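PDB 5MQR: beta-L-arabinobiosidase from Bacteroides thetaiotaomicron, which probably hydrolyses glycosidic linkages in complex plant pectin, with likely arabinosidase and possibly sialidase activity. Local coordinates for residues Val974-Met979 against Thr1027-Leu1032. Sequence-based numbering, arbitrary orientation.
Sequences VYFRQM and TGLIGL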
# COMPACT_ATOMS: atom_id res chain seq x y z
N VAL A 974 -14.98 -24.51 -1.42
CA VAL A 974 -14.62 -25.84 -1.04
C VAL A 974 -13.14 -25.94 -0.65
O VAL A 974 -12.82 -26.56 0.36
CB VAL A 974 -14.97 -26.88 -2.14
CG1 VAL A 974 -14.43 -28.26 -1.78
CG2 VAL A 974 -16.49 -26.94 -2.29
N TYR A 975 -12.26 -25.38 -1.47
CA TYR A 975 -10.83 -25.42 -1.17
C TYR A 975 -10.56 -24.63 0.13
O TYR A 975 -9.83 -25.11 1.02
CB TYR A 975 -9.97 -24.87 -2.33
CG TYR A 975 -8.52 -24.72 -1.96
CD1 TYR A 975 -7.62 -25.77 -2.11
CD2 TYR A 975 -8.05 -23.54 -1.42
CE1 TYR A 975 -6.27 -25.63 -1.73
CE2 TYR A 975 -6.73 -23.38 -1.05
CZ TYR A 975 -5.84 -24.43 -1.20
OH TYR A 975 -4.53 -24.24 -0.81
N PHE A 976 -11.14 -23.45 0.24
CA PHE A 976 -10.95 -22.60 1.42
C PHE A 976 -11.39 -23.32 2.67
O PHE A 976 -10.69 -23.29 3.68
CB PHE A 976 -11.73 -21.28 1.32
CG PHE A 976 -11.46 -20.34 2.46
CD1 PHE A 976 -12.22 -20.38 3.62
CD2 PHE A 976 -10.41 -19.44 2.38
CE1 PHE A 976 -11.95 -19.54 4.69
CE2 PHE A 976 -10.16 -18.56 3.43
CZ PHE A 976 -10.92 -18.62 4.59
N ARG A 977 -12.55 -23.96 2.59
CA ARG A 977 -13.14 -24.65 3.72
C ARG A 977 -12.24 -25.78 4.22
O ARG A 977 -12.08 -25.96 5.42
CB ARG A 977 -14.56 -25.16 3.38
CG ARG A 977 -15.33 -25.83 4.52
CD ARG A 977 -15.42 -24.93 5.76
NE ARG A 977 -16.14 -25.58 6.85
CZ ARG A 977 -16.08 -25.24 8.15
NH1 ARG A 977 -15.31 -24.24 8.58
NH2 ARG A 977 -16.79 -25.94 9.03
N GLN A 978 -11.62 -26.52 3.30
CA GLN A 978 -10.72 -27.61 3.70
C GLN A 978 -9.42 -27.07 4.29
O GLN A 978 -8.89 -27.67 5.22
CB GLN A 978 -10.44 -28.57 2.54
CG GLN A 978 -11.60 -29.50 2.23
CD GLN A 978 -12.07 -30.29 3.46
OE1 GLN A 978 -11.26 -30.69 4.27
NE2 GLN A 978 -13.36 -30.50 3.59
N MSE A 979 -8.92 -25.95 3.77
CA MSE A 979 -7.80 -25.27 4.41
C MSE A 979 -8.17 -24.77 5.79
O MSE A 979 -7.36 -24.86 6.69
CB MSE A 979 -7.26 -24.12 3.56
CG MSE A 979 -6.56 -24.62 2.31
SE MSE A 979 -4.80 -25.36 2.74
CE MSE A 979 -3.83 -23.69 3.19
N THR A 1027 1.04 -21.25 -2.38
CA THR A 1027 0.78 -21.66 -3.76
C THR A 1027 -0.68 -21.94 -4.09
O THR A 1027 -1.03 -21.98 -5.27
CB THR A 1027 1.59 -22.91 -4.20
OG1 THR A 1027 1.21 -24.04 -3.41
CG2 THR A 1027 3.06 -22.66 -4.06
N GLY A 1028 -1.53 -22.16 -3.08
CA GLY A 1028 -2.92 -22.53 -3.32
C GLY A 1028 -3.84 -21.40 -2.92
O GLY A 1028 -4.52 -20.81 -3.78
N LEU A 1029 -3.87 -21.11 -1.62
CA LEU A 1029 -4.72 -20.05 -1.06
C LEU A 1029 -4.40 -18.66 -1.63
O LEU A 1029 -5.23 -18.05 -2.25
CB LEU A 1029 -4.60 -20.03 0.46
CG LEU A 1029 -5.73 -19.27 1.12
CD1 LEU A 1029 -7.01 -20.08 1.19
CD2 LEU A 1029 -5.31 -18.90 2.52
N ILE A 1030 -3.18 -18.18 -1.43
CA ILE A 1030 -2.72 -16.94 -2.05
C ILE A 1030 -2.52 -17.15 -3.55
O ILE A 1030 -2.72 -16.23 -4.34
CB ILE A 1030 -1.39 -16.46 -1.43
CG1 ILE A 1030 -1.57 -16.15 0.06
CG2 ILE A 1030 -0.84 -15.23 -2.15
CD1 ILE A 1030 -2.32 -14.87 0.33
N GLY A 1031 -2.12 -18.35 -3.94
CA GLY A 1031 -2.16 -18.75 -5.31
C GLY A 1031 -0.96 -18.36 -6.15
O GLY A 1031 -1.09 -18.29 -7.39
N LEU A 1032 0.21 -18.17 -5.55
CA LEU A 1032 1.42 -18.00 -6.36
C LEU A 1032 1.77 -19.33 -7.00
O LEU A 1032 2.06 -20.28 -6.30
CB LEU A 1032 2.59 -17.51 -5.52
CG LEU A 1032 3.96 -17.38 -6.22
CD1 LEU A 1032 3.95 -16.41 -7.40
CD2 LEU A 1032 4.99 -16.93 -5.19
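Y975 reaches from helix 972-985 to G1028 and L1029 of helix 1022-1029, where its phenol end lies against the backbone. Its OH comes within 3.4 Å of G1028 CA and 3.3 Å of L1029 N, but the angle at the amide is too poor for a hydrogen bond, so the polar pair meets in van der Waals contact. Further back on the ring, CE2 lies 3.7 Å from L1029 N. With CG anti to the backbone N (chi1 172°), the ring extends toward helix 1022-1029. A side chain at G1028 would begin only 2.2 Å from Y975 OH, so the close approach depends on a glycine. An alanine in place of Y975 would remove the whole ring and would probably leave a gap over the G1028-L1029 peptide.

The two helices belong to the helical glycoside hydrolase portion of the chain, consistent with the (alpha/alpha)6 barrel of six-hairpin glycosidases. Past helix 1022-1029 the chain runs on toward the sheet containing strand 1053-1061, which I1030 touches through F1054 and L1056; G1031, with positive phi, follows the helix, and L1029 and G1031 make backbone hydrogen bonds to L1045 and N1043.

Apolar contacts centre on L1029, whose CD1 branch serves both aromatic residues: it lies 3.7 Å from F976 CD2 and 4.0 Å from Y975 CE2. The methyl approaches the F976 ring obliquely. Beyond the pair, F976 meets the ring of F668 at an interplanar angle of about 25° and that of W1051 edge-to-face. L955 of helix 948-964 touches both Y975 and, one turn further along, selenomethionine M979.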